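Local coordinates for DUF5624 domain-containing protein (Legionella pneumophila subsp. pneumophila, PDB 4JX2) that is of unknown function, a putative secreted protein with a new combination of alpha-helices and a beta-sheet, at residues N224-M232 with I366-K374; D350-Y358 with F390-K399. All coordinates share one frame; numbering follows the deposited sequence.

Contact 1: residues N224-M232 with I366-K374; sequences NNVMIGTFM and IEDFLMRLK. With SO4 (sulfate ion), chain G.
Ile228 of helix 223-247 enters helix 366-378 as a knob into a hole formed by Ile366, Phe369, Leu370 and Leu373, the centre of a nearly perpendicular helix-helix packing. The two axes cross at 84° and approach to 10.1 Å, with apolar surfaces and no hydrogen bond between the segments.

The aliphatic contacts divide between the branches of Ile228. With CG1 beside the backbone N (chi1 -55°), CG2 takes the position anti to N and meets Phe369 CB at 3.7 Å and, more loosely, the CD1 end of Ile366. Its CG1 lies 3.7 Å from Leu370 CD2, while CD1 reaches on over the Phe369 carbonyl toward Leu373 CD2. The two methyls of Leu373 serve different partners: CD2 also takes the SE and CE end of selenomethionine Met227, whereas CD1 approaches the Phe231 ring at CE2, 3.7 Å away. At the start of the 224-232 segment, Asn224 offers its CB to both methyls of Leu370, and the Asn225 side chain crosses that of Ile366 at about a right angle, its amide end near CD1.

A CH-pi contact adds to these at the Met232 end. Met232, also selenomethionine, bends at chi2 (-70°), which carries its terminal methyl over one face of the Phe369 ring, with CE 3.7 Å from the ring centroid. Trp391 of helix 386-398 packs against Phe369 edge-to-face and also touches Met232, so the buried core continues into a third helix. On the Leu370 and Leu373 side, Phe340 and Ile343 of the second subunit pack against the contact.

A sulfate ion, probably from the crystallisation liquor, receives an almost straight hydrogen bond of 2.8 Å from Ile366 N at its O2.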
loop_
_atom_site.group_PDB
_atom_site.type_symbol
_atom_site.label_atom_id
_atom_site.label_comp_id
_atom_site.label_asym_id
_atom_site.label_seq_id
_atom_site.Cartn_x
_atom_site.Cartn_y
_atom_site.Cartn_z
ATOM N N ASN A 224 -26.770 -4.362 -15.032
ATOM C CA ASN A 224 -25.730 -5.055 -14.279
ATOM C C ASN A 224 -24.925 -5.974 -15.224
ATOM O O ASN A 224 -23.702 -5.991 -15.142
ATOM C CB ASN A 224 -26.370 -5.884 -13.169
ATOM C CG ASN A 224 -26.878 -5.170 -11.930
ATOM O OD1 ASN A 224 -26.379 -4.142 -11.486
ATOM N ND2 ASN A 224 -27.822 -5.789 -11.261
ATOM N N ASN A 225 -25.616 -6.703 -16.156
ATOM C CA ASN A 225 -24.980 -7.587 -17.143
ATOM C C ASN A 225 -24.160 -6.777 -18.174
ATOM O O ASN A 225 -23.075 -7.217 -18.575
ATOM C CB ASN A 225 -26.017 -8.428 -17.851
ATOM C CG ASN A 225 -26.665 -9.514 -17.015
ATOM O OD1 ASN A 225 -27.044 -9.326 -15.843
ATOM N ND2 ASN A 225 -26.885 -10.659 -17.648
ATOM N N VAL A 226 -24.654 -5.591 -18.571
ATOM C CA VAL A 226 -23.950 -4.711 -19.499
ATOM C C VAL A 226 -22.654 -4.252 -18.815
ATOM O O VAL A 226 -21.607 -4.235 -19.459
ATOM C CB VAL A 226 -24.831 -3.525 -19.990
ATOM C CG1 VAL A 226 -24.015 -2.455 -20.700
ATOM C CG2 VAL A 226 -25.934 -4.018 -20.897
HETATM N N MSE A 227 -22.713 -3.927 -17.511
HETATM C CA MSE A 227 -21.530 -3.497 -16.769
HETATM C C MSE A 227 -20.475 -4.581 -16.727
HETATM O O MSE A 227 -19.321 -4.268 -16.976
HETATM C CB MSE A 227 -21.888 -3.039 -15.368
HETATM C CG MSE A 227 -22.478 -1.655 -15.388
HETATM SE SE MSE A 227 -22.676 -0.910 -13.658
HETATM C CE MSE A 227 -24.298 -1.928 -13.009
ATOM N N ILE A 228 -20.860 -5.855 -16.500
ATOM C CA ILE A 228 -19.905 -6.967 -16.466
ATOM C C ILE A 228 -19.341 -7.215 -17.886
ATOM O O ILE A 228 -18.120 -7.288 -18.044
ATOM C CB ILE A 228 -20.506 -8.254 -15.830
ATOM C CG1 ILE A 228 -21.091 -8.002 -14.395
ATOM C CG2 ILE A 228 -19.495 -9.415 -15.836
ATOM C CD1 ILE A 228 -20.182 -7.155 -13.350
ATOM N N GLY A 229 -20.222 -7.282 -18.890
ATOM C CA GLY A 229 -19.838 -7.518 -20.277
ATOM C C GLY A 229 -18.810 -6.531 -20.794
ATOM O O GLY A 229 -17.780 -6.923 -21.341
ATOM N N THR A 230 -19.063 -5.238 -20.572
ATOM C CA THR A 230 -18.187 -4.134 -20.984
ATOM C C THR A 230 -16.860 -4.182 -20.242
ATOM O O THR A 230 -15.832 -4.004 -20.888
ATOM C CB THR A 230 -18.867 -2.783 -20.786
ATOM O OG1 THR A 230 -19.400 -2.707 -19.459
ATOM C CG2 THR A 230 -19.941 -2.529 -21.792
ATOM N N PHE A 231 -16.869 -4.435 -18.913
ATOM C CA PHE A 231 -15.644 -4.548 -18.118
ATOM C C PHE A 231 -14.779 -5.717 -18.641
ATOM O O PHE A 231 -13.556 -5.580 -18.789
ATOM C CB PHE A 231 -15.961 -4.733 -16.614
ATOM C CG PHE A 231 -16.313 -3.477 -15.849
ATOM C CD1 PHE A 231 -15.562 -2.319 -15.995
ATOM C CD2 PHE A 231 -17.357 -3.472 -14.927
ATOM C CE1 PHE A 231 -15.873 -1.165 -15.255
ATOM C CE2 PHE A 231 -17.694 -2.307 -14.218
ATOM C CZ PHE A 231 -16.934 -1.168 -14.371
HETATM N N MSE A 232 -15.439 -6.855 -18.937
HETATM C CA MSE A 232 -14.825 -8.055 -19.500
HETATM C C MSE A 232 -14.107 -7.754 -20.820
HETATM O O MSE A 232 -13.016 -8.264 -21.047
HETATM C CB MSE A 232 -15.891 -9.135 -19.756
HETATM C CG MSE A 232 -16.311 -9.889 -18.533
HETATM SE SE MSE A 232 -14.967 -11.078 -17.808
HETATM C CE MSE A 232 -15.932 -11.815 -16.274
ATOM N N ILE A 366 -23.074 -15.083 -13.236
ATOM C CA ILE A 366 -23.033 -13.626 -13.379
ATOM C C ILE A 366 -23.186 -12.983 -11.978
ATOM O O ILE A 366 -22.623 -11.915 -11.733
ATOM C CB ILE A 366 -24.054 -13.087 -14.428
ATOM C CG1 ILE A 366 -23.716 -11.673 -14.888
ATOM C CG2 ILE A 366 -25.506 -13.207 -13.995
ATOM C CD1 ILE A 366 -23.147 -11.649 -16.204
ATOM N N GLU A 367 -23.874 -13.685 -11.045
ATOM C CA GLU A 367 -24.073 -13.237 -9.661
ATOM C C GLU A 367 -22.714 -12.948 -8.984
ATOM O O GLU A 367 -22.583 -11.956 -8.266
ATOM C CB GLU A 367 -24.846 -14.300 -8.884
ATOM C CG GLU A 367 -25.538 -13.800 -7.632
ATOM C CD GLU A 367 -25.899 -14.884 -6.625
ATOM O OE1 GLU A 367 -26.129 -16.046 -7.041
ATOM O OE2 GLU A 367 -25.958 -14.564 -5.414
ATOM N N ASP A 368 -21.700 -13.792 -9.270
ATOM C CA ASP A 368 -20.354 -13.663 -8.739
ATOM C C ASP A 368 -19.714 -12.311 -9.102
ATOM O O ASP A 368 -19.165 -11.625 -8.241
ATOM C CB ASP A 368 -19.485 -14.827 -9.223
ATOM C CG ASP A 368 -19.930 -16.210 -8.743
ATOM O OD1 ASP A 368 -20.871 -16.282 -7.907
ATOM O OD2 ASP A 368 -19.339 -17.225 -9.207
ATOM N N PHE A 369 -19.830 -11.914 -10.357
ATOM C CA PHE A 369 -19.238 -10.677 -10.854
ATOM C C PHE A 369 -19.986 -9.455 -10.310
ATOM O O PHE A 369 -19.345 -8.460 -9.942
ATOM C CB PHE A 369 -19.195 -10.722 -12.387
ATOM C CG PHE A 369 -18.358 -11.901 -12.843
ATOM C CD1 PHE A 369 -16.978 -11.917 -12.642
ATOM C CD2 PHE A 369 -18.959 -13.029 -13.383
ATOM C CE1 PHE A 369 -16.219 -13.032 -12.984
ATOM C CE2 PHE A 369 -18.195 -14.137 -13.755
ATOM C CZ PHE A 369 -16.831 -14.135 -13.550
ATOM N N LEU A 370 -21.311 -9.569 -10.151
ATOM C CA LEU A 370 -22.120 -8.501 -9.553
ATOM C C LEU A 370 -21.703 -8.269 -8.097
ATOM O O LEU A 370 -21.531 -7.116 -7.689
ATOM C CB LEU A 370 -23.624 -8.813 -9.652
ATOM C CG LEU A 370 -24.213 -8.858 -11.067
ATOM C CD1 LEU A 370 -25.669 -8.902 -11.000
ATOM C CD2 LEU A 370 -23.822 -7.629 -11.884
HETATM N N MSE A 371 -21.457 -9.372 -7.350
HETATM C CA MSE A 371 -20.971 -9.356 -5.977
HETATM C C MSE A 371 -19.585 -8.688 -5.908
HETATM O O MSE A 371 -19.339 -7.831 -5.044
HETATM C CB MSE A 371 -20.933 -10.769 -5.425
HETATM C CG MSE A 371 -22.313 -11.350 -5.175
HETATM SE SE MSE A 371 -22.155 -13.052 -4.248
HETATM C CE MSE A 371 -22.279 -14.179 -5.619
ATOM N N ARG A 372 -18.729 -9.010 -6.876
ATOM C CA ARG A 372 -17.389 -8.463 -6.946
ATOM C C ARG A 372 -17.422 -6.990 -7.378
ATOM O O ARG A 372 -16.598 -6.206 -6.887
ATOM C CB ARG A 372 -16.511 -9.310 -7.872
ATOM C CG ARG A 372 -15.033 -9.037 -7.744
ATOM C CD ARG A 372 -14.450 -9.313 -6.371
ATOM N NE ARG A 372 -12.988 -9.253 -6.424
ATOM C CZ ARG A 372 -12.223 -10.270 -6.795
ATOM N NH1 ARG A 372 -12.767 -11.437 -7.103
ATOM N NH2 ARG A 372 -10.906 -10.133 -6.845
ATOM N N LEU A 373 -18.388 -6.606 -8.252
ATOM C CA LEU A 373 -18.561 -5.215 -8.671
ATOM C C LEU A 373 -18.933 -4.345 -7.465
ATOM O O LEU A 373 -18.334 -3.276 -7.289
ATOM C CB LEU A 373 -19.639 -5.113 -9.761
ATOM C CG LEU A 373 -20.080 -3.718 -10.237
ATOM C CD1 LEU A 373 -18.901 -2.899 -10.794
ATOM C CD2 LEU A 373 -21.157 -3.838 -11.271
ATOM N N LYS A 374 -19.894 -4.814 -6.616
ATOM C CA LYS A 374 -20.337 -4.087 -5.405
ATOM C C LYS A 374 -19.138 -3.878 -4.453
ATOM O O LYS A 374 -18.917 -2.769 -3.950
ATOM C CB LYS A 374 -21.470 -4.861 -4.709
ATOM C CG LYS A 374 -22.008 -4.214 -3.430
ATOM C CD LYS A 374 -23.073 -5.075 -2.704
ATOM C CE LYS A 374 -23.684 -4.293 -1.572
ATOM N NZ LYS A 374 -24.632 -5.101 -0.765
HETATM S S SO4 G . -25.422 -17.548 -15.021
HETATM O O1 SO4 G . -25.620 -18.888 -14.458
HETATM O O2 SO4 G . -25.299 -16.608 -13.908
HETATM O O3 SO4 G . -24.213 -17.502 -15.872
HETATM O O4 SO4 G . -26.598 -17.192 -15.828
#

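Contact 2: residues D350-Y358 with F390-K399. With SO4 (sulfate ion), chain H.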
loop_
_atom_site.group_PDB
_atom_site.type_symbol
_atom_site.label_atom_id
_atom_site.label_comp_id
_atom_site.label_asym_id
_atom_site.label_seq_id
_atom_site.Cartn_x
_atom_site.Cartn_y
_atom_site.Cartn_z
ATOM N N ASP A 350 -2.326 -15.822 1.477
ATOM C CA ASP A 350 -2.864 -14.780 0.616
ATOM C C ASP A 350 -4.339 -14.598 0.975
ATOM O O ASP A 350 -4.842 -15.270 1.892
ATOM C CB ASP A 350 -2.670 -15.159 -0.860
ATOM C CG ASP A 350 -1.231 -15.100 -1.386
ATOM O OD1 ASP A 350 -0.381 -14.414 -0.755
ATOM O OD2 ASP A 350 -0.970 -15.685 -2.459
ATOM N N ARG A 351 -5.036 -13.679 0.302
ATOM C CA ARG A 351 -6.443 -13.511 0.593
ATOM C C ARG A 351 -7.214 -14.757 0.117
ATOM O O ARG A 351 -6.763 -15.463 -0.801
ATOM C CB ARG A 351 -6.997 -12.220 -0.015
ATOM C CG ARG A 351 -7.064 -12.213 -1.519
ATOM C CD ARG A 351 -8.012 -11.146 -2.017
ATOM N NE ARG A 351 -7.962 -11.120 -3.470
ATOM C CZ ARG A 351 -8.592 -11.994 -4.236
ATOM N NH1 ARG A 351 -9.359 -12.930 -3.693
ATOM N NH2 ARG A 351 -8.455 -11.948 -5.549
ATOM N N PRO A 352 -8.351 -15.082 0.764
ATOM C CA PRO A 352 -9.128 -16.226 0.282
ATOM C C PRO A 352 -9.781 -15.960 -1.080
ATOM O O PRO A 352 -9.978 -14.797 -1.510
ATOM C CB PRO A 352 -10.178 -16.417 1.360
ATOM C CG PRO A 352 -10.283 -15.101 2.064
ATOM C CD PRO A 352 -9.029 -14.356 1.865
ATOM N N ALA A 353 -10.122 -17.048 -1.763
ATOM C CA ALA A 353 -10.859 -16.969 -3.009
ATOM C C ALA A 353 -12.275 -16.381 -2.723
ATOM O O ALA A 353 -12.918 -16.708 -1.714
ATOM C CB ALA A 353 -10.961 -18.336 -3.636
ATOM N N ILE A 354 -12.694 -15.424 -3.549
ATOM C CA ILE A 354 -13.998 -14.779 -3.407
ATOM C C ILE A 354 -14.666 -14.732 -4.785
ATOM O O ILE A 354 -13.945 -14.835 -5.793
ATOM C CB ILE A 354 -13.839 -13.369 -2.773
ATOM C CG1 ILE A 354 -12.881 -12.440 -3.583
ATOM C CG2 ILE A 354 -13.420 -13.475 -1.298
ATOM C CD1 ILE A 354 -13.027 -10.937 -3.253
ATOM N N PRO A 355 -16.018 -14.578 -4.885
ATOM C CA PRO A 355 -16.652 -14.483 -6.211
ATOM C C PRO A 355 -15.944 -13.474 -7.131
ATOM O O PRO A 355 -15.522 -12.411 -6.662
ATOM C CB PRO A 355 -18.075 -14.034 -5.862
ATOM C CG PRO A 355 -18.329 -14.659 -4.563
ATOM C CD PRO A 355 -17.036 -14.475 -3.819
ATOM N N GLY A 356 -15.764 -13.850 -8.407
ATOM C CA GLY A 356 -15.056 -13.028 -9.388
ATOM C C GLY A 356 -13.615 -13.448 -9.614
ATOM O O GLY A 356 -12.949 -12.918 -10.505
ATOM N N ASP A 357 -13.100 -14.378 -8.795
ATOM C CA ASP A 357 -11.785 -14.951 -9.011
ATOM C C ASP A 357 -11.942 -16.104 -9.976
ATOM O O ASP A 357 -13.006 -16.743 -9.986
ATOM C CB ASP A 357 -11.190 -15.471 -7.699
ATOM C CG ASP A 357 -10.727 -14.451 -6.683
ATOM O OD1 ASP A 357 -10.576 -13.260 -7.055
ATOM O OD2 ASP A 357 -10.478 -14.852 -5.520
ATOM N N TYR A 358 -10.901 -16.415 -10.758
ATOM C CA TYR A 358 -10.950 -17.568 -11.658
ATOM C C TYR A 358 -11.033 -18.858 -10.844
ATOM O O TYR A 358 -11.900 -19.691 -11.103
ATOM C CB TYR A 358 -9.737 -17.607 -12.607
ATOM C CG TYR A 358 -9.918 -18.624 -13.711
ATOM C CD1 TYR A 358 -10.928 -18.480 -14.656
ATOM C CD2 TYR A 358 -9.105 -19.755 -13.789
ATOM C CE1 TYR A 358 -11.128 -19.434 -15.651
ATOM C CE2 TYR A 358 -9.267 -20.695 -14.812
ATOM C CZ TYR A 358 -10.284 -20.529 -15.743
ATOM O OH TYR A 358 -10.495 -21.448 -16.752
ATOM N N PHE A 390 -9.103 -10.438 -12.294
ATOM C CA PHE A 390 -8.650 -11.729 -11.756
ATOM C C PHE A 390 -9.235 -12.890 -12.552
ATOM O O PHE A 390 -8.503 -13.837 -12.849
ATOM C CB PHE A 390 -8.970 -11.875 -10.258
ATOM C CG PHE A 390 -8.112 -10.998 -9.377
ATOM C CD1 PHE A 390 -8.484 -9.687 -9.096
ATOM C CD2 PHE A 390 -6.934 -11.482 -8.821
ATOM C CE1 PHE A 390 -7.675 -8.862 -8.311
ATOM C CE2 PHE A 390 -6.138 -10.662 -8.004
ATOM C CZ PHE A 390 -6.502 -9.352 -7.780
ATOM N N TRP A 391 -10.525 -12.810 -12.934
ATOM C CA TRP A 391 -11.188 -13.855 -13.738
ATOM C C TRP A 391 -10.628 -13.928 -15.177
ATOM O O TRP A 391 -10.284 -15.022 -15.635
ATOM C CB TRP A 391 -12.722 -13.668 -13.786
ATOM C CG TRP A 391 -13.399 -14.889 -14.323
ATOM C CD1 TRP A 391 -13.721 -16.024 -13.627
ATOM C CD2 TRP A 391 -13.681 -15.171 -15.704
ATOM N NE1 TRP A 391 -14.213 -16.981 -14.484
ATOM C CE2 TRP A 391 -14.221 -16.479 -15.763
ATOM C CE3 TRP A 391 -13.547 -14.439 -16.897
ATOM C CZ2 TRP A 391 -14.652 -17.058 -16.967
ATOM C CZ3 TRP A 391 -13.949 -15.024 -18.087
ATOM C CH2 TRP A 391 -14.515 -16.312 -18.112
HETATM N N MSE A 392 -10.583 -12.783 -15.902
HETATM C CA MSE A 392 -10.107 -12.754 -17.283
HETATM C C MSE A 392 -8.617 -13.166 -17.383
HETATM O O MSE A 392 -8.272 -13.832 -18.348
HETATM C CB MSE A 392 -10.388 -11.397 -17.954
HETATM C CG MSE A 392 -10.068 -11.373 -19.469
HETATM SE SE MSE A 392 -10.984 -12.740 -20.551
HETATM C CE MSE A 392 -12.720 -11.882 -20.836
ATOM N N ALA A 393 -7.755 -12.838 -16.397
ATOM C CA ALA A 393 -6.353 -13.273 -16.441
ATOM C C ALA A 393 -6.276 -14.802 -16.377
ATOM O O ALA A 393 -5.566 -15.404 -17.171
ATOM C CB ALA A 393 -5.564 -12.652 -15.304
ATOM N N GLY A 394 -7.073 -15.410 -15.498
ATOM C CA GLY A 394 -7.141 -16.853 -15.323
ATOM C C GLY A 394 -7.713 -17.592 -16.511
ATOM O O GLY A 394 -7.166 -18.633 -16.904
ATOM N N GLU A 395 -8.819 -17.063 -17.089
ATOM C CA GLU A 395 -9.471 -17.646 -18.274
ATOM C C GLU A 395 -8.529 -17.632 -19.463
ATOM O O GLU A 395 -8.378 -18.658 -20.131
ATOM C CB GLU A 395 -10.784 -16.898 -18.607
ATOM C CG GLU A 395 -11.523 -17.400 -19.852
ATOM C CD GLU A 395 -12.294 -18.695 -19.732
ATOM O OE1 GLU A 395 -12.166 -19.365 -18.685
ATOM O OE2 GLU A 395 -13.026 -19.044 -20.687
ATOM N N LEU A 396 -7.868 -16.488 -19.706
ATOM C CA LEU A 396 -6.895 -16.354 -20.801
ATOM C C LEU A 396 -5.739 -17.342 -20.629
ATOM O O LEU A 396 -5.395 -18.032 -21.586
ATOM C CB LEU A 396 -6.368 -14.913 -20.906
ATOM C CG LEU A 396 -7.309 -13.906 -21.609
ATOM C CD1 LEU A 396 -6.792 -12.486 -21.430
ATOM C CD2 LEU A 396 -7.525 -14.254 -23.101
ATOM N N ALA A 397 -5.196 -17.447 -19.394
ATOM C CA ALA A 397 -4.115 -18.365 -19.042
ATOM C C ALA A 397 -4.522 -19.822 -19.315
ATOM O O ALA A 397 -3.769 -20.540 -19.977
ATOM C CB ALA A 397 -3.728 -18.174 -17.586
ATOM N N GLU A 398 -5.734 -20.238 -18.867
ATOM C CA GLU A 398 -6.252 -21.588 -19.098
ATOM C C GLU A 398 -6.314 -21.935 -20.597
ATOM O O GLU A 398 -5.943 -23.042 -20.975
ATOM C CB GLU A 398 -7.642 -21.742 -18.482
ATOM C CG GLU A 398 -8.184 -23.166 -18.481
ATOM C CD GLU A 398 -7.771 -24.026 -17.305
ATOM O OE1 GLU A 398 -6.940 -23.581 -16.478
ATOM O OE2 GLU A 398 -8.307 -25.153 -17.199
ATOM N N LYS A 399 -6.773 -20.993 -21.444
ATOM C CA LYS A 399 -6.911 -21.212 -22.897
ATOM C C LYS A 399 -5.644 -20.791 -23.676
ATOM O O LYS A 399 -5.692 -20.703 -24.898
ATOM C CB LYS A 399 -8.166 -20.482 -23.449
ATOM C CG LYS A 399 -9.487 -20.766 -22.699
ATOM C CD LYS A 399 -9.906 -22.249 -22.609
ATOM C CE LYS A 399 -11.317 -22.462 -22.089
ATOM N NZ LYS A 399 -11.504 -22.004 -20.684
HETATM S S SO4 H . -2.981 -9.802 0.032
HETATM O O1 SO4 H . -3.578 -10.102 1.344
HETATM O O2 SO4 H . -1.551 -9.346 0.217
HETATM O O3 SO4 H . -3.121 -11.023 -0.854
HETATM O O4 SO4 H . -3.739 -8.661 -0.500
HETATM O O HOH W 1 -11.956 -10.556 -11.226
#
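Phe390 presents one ring face to the Arg351 guanidinium, whose NH2 edge points at it in a cation-pi contact, with Arg351 CZ 4.9 Å from the centroid of the Phe390 ring. Arg351 holds Asp357 end-on: NH1 meets the syn lone pair of OD2 at 2.9 Å, and NH2 meets OD1; Arg351 NE is hydrogen-bonded to Gly275 O. Ile354 N donates to OD2 from above the carboxylate plane. Trp391 follows, its N linked through a water to Gly356 O, and the edge of Tyr358 meets its five-membered ring in a T-shaped pair (planes at 62°). With CG anti to the backbone N (chi1 -169°), the Tyr358 ring lies over Gly394, whose CA is 4.1 Å from the ring centroid; the absence of a side chain permits this approach. Glu395 OE1 accepts a weak bond from Tyr358 OH, while its OE2 is held by Ser407 N. Glu398 CB lies 3.3 Å from Tyr358 OH, and Lys399 NZ forms a salt bridge with Glu395 through long, weak hydrogen bonds. Mainly aromatic contacts anchor the loop, while the Asp357 carboxylate, shared with Arg372, holds the guanidinium against Phe390 and would offset part of the positive charge.

How the contacts relate
The centres of contacts 1 and 2 lie 14 Å apart, and their segments alternate along the chain: 224-232, 350-358, 366-374, 390-399. Helix 366-378, half of contact 1, is followed directly by helix 386-398, which supports contact 2. Arg372, on helix 366-378, joins them: its NH1 forms a salt bridge with Asp357 OD1 at 2.9 Å and probably a hydrogen bond with Pro355 O, while NH2 packs against Phe390. The loop leading into helix 366-378 is thus tied back to that helix. Helix 223-247 also touches helix 386-398, so the three helices share one core. Both contacts touch the second subunit, linking this core to the dimer interface.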